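Local coordinates for protein putative cytochrome P450 154A1 (Streptomyces coelicolor, PDB 1ODO) that belongs to the cytochrome P450 family of haem proteins and binds protoporphyrin IX with iron, here together with 4-phenyl-1H-imidazole, at residues Pro46-Leu49 with Lys50-Thr54; Trp66-Phe69 with Gly70-Gly74. One frame throughout, in Å; residues are numbered along the deposited sequence.

Contact 1 (Pro46-Leu49 with Lys50-Thr54); sequences PVLL and KQLLT
Leu-48 and Leu-52, with Leu-49 and Leu-53 one residue further on, form i to i+4 apolar pairs along the short amphipathic helix that starts at Pro-46. In the first pair CG of Leu-48 rests 4.1 Å from CD1 of Leu-52; in the second, CG of Leu-49 comes within 3.9 Å of CD1 of Leu-53. The later leucines turn CG away from their own carbonyl carbon (chi1 -66° for Leu-52, -64° for Leu-53), which swings the branch back over the preceding turn. Branched apolar chains suit this side, where Val-43 of strand 38-43 packs against Leu-48, Leu-49 and Leu-52, Tyr-319 touches Leu-49 and Leu-53, and Leu-53 reaches the haem.

The backbone bonds are those of an alpha helix: N of Leu-52 to O of Leu-48 is 2.9 Å, and N of Leu-53 to O of Leu-49 is 2.8 Å. Pro-46 costs nothing at the first turn, where its missing N-H is not needed, and its O accepts from N of Lys-50.

On the exposed side Gln-51 runs alongside Val-47, both pointing the same way, its CG 3.1 Å from O of Val-47. Further along the chain, OG1 of Thr-54 donates to O of Lys-50 at 2.8 Å.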
loop_
_atom_site.group_PDB
_atom_site.type_symbol
_atom_site.label_atom_id
_atom_site.label_comp_id
_atom_site.label_asym_id
_atom_site.label_seq_id
_atom_site.Cartn_x
_atom_site.Cartn_y
_atom_site.Cartn_z
ATOM N N PRO A 46 -12.995 10.018 -9.261
ATOM C CA PRO A 46 -11.811 9.619 -10.030
ATOM C C PRO A 46 -11.400 10.550 -11.168
ATOM O O PRO A 46 -10.214 10.681 -11.462
ATOM C CB PRO A 46 -12.168 8.211 -10.517
ATOM C CG PRO A 46 -13.649 8.262 -10.634
ATOM C CD PRO A 46 -14.051 8.997 -9.373
ATOM N N VAL A 47 -12.370 11.190 -11.814
ATOM C CA VAL A 47 -12.044 12.098 -12.912
ATOM C C VAL A 47 -11.260 13.271 -12.327
ATOM O O VAL A 47 -10.176 13.618 -12.804
ATOM C CB VAL A 47 -13.323 12.619 -13.603
ATOM C CG1 VAL A 47 -12.968 13.666 -14.655
ATOM C CG2 VAL A 47 -14.062 11.459 -14.252
ATOM N N LEU A 48 -11.812 13.869 -11.277
ATOM C CA LEU A 48 -11.171 14.997 -10.619
ATOM C C LEU A 48 -9.838 14.565 -10.012
ATOM O O LEU A 48 -8.830 15.265 -10.121
ATOM C CB LEU A 48 -12.089 15.551 -9.520
ATOM C CG LEU A 48 -11.519 16.669 -8.642
ATOM C CD1 LEU A 48 -11.112 17.857 -9.511
ATOM C CD2 LEU A 48 -12.571 17.096 -7.614
ATOM N N LEU A 49 -9.826 13.400 -9.379
ATOM C CA LEU A 49 -8.598 12.915 -8.766
ATOM C C LEU A 49 -7.479 12.776 -9.810
ATOM O O LEU A 49 -6.358 13.226 -9.583
ATOM C CB LEU A 49 -8.865 11.586 -8.052
ATOM C CG LEU A 49 -7.864 11.100 -6.999
ATOM C CD1 LEU A 49 -7.425 12.247 -6.086
ATOM C CD2 LEU A 49 -8.522 9.986 -6.181
ATOM N N LYS A 50 -7.779 12.174 -10.957
ATOM C CA LYS A 50 -6.765 12.010 -11.998
ATOM C C LYS A 50 -6.243 13.356 -12.495
ATOM O O LYS A 50 -5.069 13.481 -12.852
ATOM C CB LYS A 50 -7.317 11.203 -13.171
ATOM C CG LYS A 50 -7.453 9.714 -12.881
ATOM C CD LYS A 50 -8.038 8.997 -14.083
ATOM C CE LYS A 50 -8.061 7.498 -13.894
ATOM N NZ LYS A 50 -8.668 6.849 -15.094
ATOM N N GLN A 51 -7.113 14.361 -12.530
ATOM C CA GLN A 51 -6.694 15.683 -12.983
ATOM C C GLN A 51 -5.752 16.282 -11.941
ATOM O O GLN A 51 -4.710 16.842 -12.281
ATOM C CB GLN A 51 -7.909 16.594 -13.180
ATOM C CG GLN A 51 -8.871 16.068 -14.225
ATOM C CD GLN A 51 -10.123 16.905 -14.355
ATOM O OE1 GLN A 51 -10.632 17.437 -13.367
ATOM N NE2 GLN A 51 -10.642 17.008 -15.575
ATOM N N LEU A 52 -6.112 16.156 -10.667
ATOM C CA LEU A 52 -5.273 16.696 -9.601
ATOM C C LEU A 52 -3.924 15.982 -9.549
ATOM O O LEU A 52 -2.888 16.613 -9.332
ATOM C CB LEU A 52 -5.975 16.563 -8.247
ATOM C CG LEU A 52 -7.241 17.414 -8.084
ATOM C CD1 LEU A 52 -7.937 17.040 -6.784
ATOM C CD2 LEU A 52 -6.873 18.900 -8.094
ATOM N N LEU A 53 -3.945 14.668 -9.760
ATOM C CA LEU A 53 -2.730 13.854 -9.738
ATOM C C LEU A 53 -1.784 14.048 -10.931
ATOM O O LEU A 53 -0.699 13.465 -10.965
ATOM C CB LEU A 53 -3.108 12.373 -9.624
ATOM C CG LEU A 53 -3.818 11.954 -8.329
ATOM C CD1 LEU A 53 -4.263 10.492 -8.408
ATOM C CD2 LEU A 53 -2.870 12.153 -7.161
ATOM N N THR A 54 -2.192 14.851 -11.909
ATOM C CA THR A 54 -1.355 15.100 -13.084
ATOM C C THR A 54 -1.153 16.595 -13.315
ATOM O O THR A 54 -0.570 17.008 -14.318
ATOM C CB THR A 54 -1.972 14.494 -14.370
ATOM O OG1 THR A 54 -3.315 14.965 -14.533
ATOM C CG2 THR A 54 -1.964 12.974 -14.299
#

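Contact 2 (Trp66-Phe69 with Gly70-Gly74); sequences WPAF and GEVVG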
loop_
_atom_site.group_PDB
_atom_site.type_symbol
_atom_site.label_atom_id
_atom_site.label_comp_id
_atom_site.label_asym_id
_atom_site.label_seq_id
_atom_site.Cartn_x
_atom_site.Cartn_y
_atom_site.Cartn_z
ATOM N N TRP A 66 3.294 23.479 1.729
ATOM C CA TRP A 66 2.301 23.422 2.804
ATOM C C TRP A 66 2.745 24.367 3.925
ATOM O O TRP A 66 3.594 24.021 4.743
ATOM C CB TRP A 66 2.157 21.995 3.342
ATOM C CG TRP A 66 0.993 21.817 4.289
ATOM C CD1 TRP A 66 -0.110 22.623 4.395
ATOM C CD2 TRP A 66 0.774 20.722 5.189
ATOM N NE1 TRP A 66 -0.999 22.094 5.299
ATOM C CE2 TRP A 66 -0.484 20.927 5.800
ATOM C CE3 TRP A 66 1.516 19.584 5.533
ATOM C CZ2 TRP A 66 -1.017 20.036 6.737
ATOM C CZ3 TRP A 66 0.987 18.696 6.466
ATOM C CH2 TRP A 66 -0.271 18.928 7.057
ATOM N N PRO A 67 2.173 25.580 3.964
ATOM C CA PRO A 67 2.507 26.589 4.977
ATOM C C PRO A 67 2.402 26.110 6.422
ATOM O O PRO A 67 3.171 26.545 7.283
ATOM C CB PRO A 67 1.526 27.719 4.669
ATOM C CG PRO A 67 1.374 27.619 3.180
ATOM C CD PRO A 67 1.215 26.124 2.983
ATOM N N ALA A 68 1.463 25.207 6.684
ATOM C CA ALA A 68 1.267 24.683 8.033
ATOM C C ALA A 68 2.232 23.568 8.429
ATOM O O ALA A 68 2.240 23.142 9.584
ATOM C CB ALA A 68 -0.170 24.195 8.190
ATOM N N PHE A 69 3.049 23.105 7.488
ATOM C CA PHE A 69 3.999 22.031 7.775
ATOM C C PHE A 69 4.780 22.213 9.072
ATOM O O PHE A 69 4.786 21.328 9.933
ATOM C CB PHE A 69 4.992 21.866 6.627
ATOM C CG PHE A 69 6.002 20.778 6.861
ATOM C CD1 PHE A 69 5.626 19.440 6.813
ATOM C CD2 PHE A 69 7.321 21.092 7.172
ATOM C CE1 PHE A 69 6.547 18.426 7.071
ATOM C CE2 PHE A 69 8.256 20.082 7.434
ATOM C CZ PHE A 69 7.866 18.749 7.383
ATOM N N GLY A 70 5.443 23.360 9.197
ATOM C CA GLY A 70 6.227 23.649 10.387
ATOM C C GLY A 70 5.493 23.468 11.702
ATOM O O GLY A 70 6.087 23.030 12.687
ATOM N N GLU A 71 4.205 23.797 11.727
ATOM C CA GLU A 71 3.401 23.664 12.941
ATOM C C GLU A 71 2.907 22.233 13.138
ATOM O O GLU A 71 2.932 21.701 14.246
ATOM C CB GLU A 71 2.192 24.597 12.869
ATOM C CG GLU A 71 2.509 25.973 12.311
ATOM C CD GLU A 71 1.266 26.755 11.919
ATOM O OE1 GLU A 71 1.395 27.698 11.101
ATOM O OE2 GLU A 71 0.166 26.436 12.432
ATOM N N VAL A 72 2.461 21.619 12.049
ATOM C CA VAL A 72 1.945 20.255 12.064
ATOM C C VAL A 72 2.941 19.136 12.366
ATOM O O VAL A 72 2.610 18.178 13.064
ATOM C CB VAL A 72 1.250 19.936 10.711
ATOM C CG1 VAL A 72 0.822 18.482 10.661
ATOM C CG2 VAL A 72 0.044 20.849 10.523
ATOM N N VAL A 73 4.159 19.258 11.850
ATOM C CA VAL A 73 5.182 18.241 12.062
ATOM C C VAL A 73 5.455 17.812 13.507
ATOM O O VAL A 73 5.859 16.672 13.749
ATOM C CB VAL A 73 6.518 18.662 11.410
ATOM C CG1 VAL A 73 7.164 19.793 12.199
ATOM C CG2 VAL A 73 7.434 17.464 11.308
ATOM N N GLY A 74 5.232 18.706 14.462
ATOM C CA GLY A 74 5.476 18.354 15.851
ATOM C C GLY A 74 4.281 17.816 16.622
ATOM O O GLY A 74 4.448 17.249 17.703
HETATM O O HOH W 1 6.107 25.367 7.184
#
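Trp-66 and Val-72 meet at about a right angle where a type I beta turn, Trp-66 to Phe-69, leads into the short helix 69-72. The far end of the indole touches both valine methyls, CH2 of Trp-66 lying 3.8 Å from CG1 and 4.0 Å from CG2 of Val-72. With chi1 at -170°, CG of Trp-66 stands opposite the backbone N and the ring extends toward Val-72; the turn brings CB of Ala-68 over one indole face, toward its rim. A small methyl fits there, and it also lies 4.1 Å from CG2 of Val-72. Tyr-296 stacks on the indole, and Val-38 touches both Trp-66 and Val-72.

Phe-69 sends its ring another way, toward Val-73. The two side chains cross at a slant, CZ of Phe-69 4.2 Å from CG2 of Val-73, whose CB lies above one ring face near the rim. In the backbone, O of Ala-68 takes a nearly straight bond from N of Val-72 at 2.9 Å and a weak one from N of Glu-71. Pro-67, whose ring restricts phi to near the value needed, suits the turn's second position. One water donates to O of Pro-67 and accepts from N of Gly-70 at 2.9 Å.

From the N terminus, the chain leaves strand 38-43 and enters helix 46-52, where contact 1 forms within a single run of residues. It then passes through the edge strand 58-59 and helix 62-65 before the turn and short helix of contact 2. The two lie in series, neither nested nor crossed, and each spans a local turn of chain and closes no long loop. Their centres are about 25 Å apart and they do not touch. Strand 38-43 of the mixed sheet lies against both, its Val-43 end at contact 1 and its Val-38 end at contact 2. Contact 1 is largely buried and reaches the haem through Leu-53, while contact 2 lies at the surface.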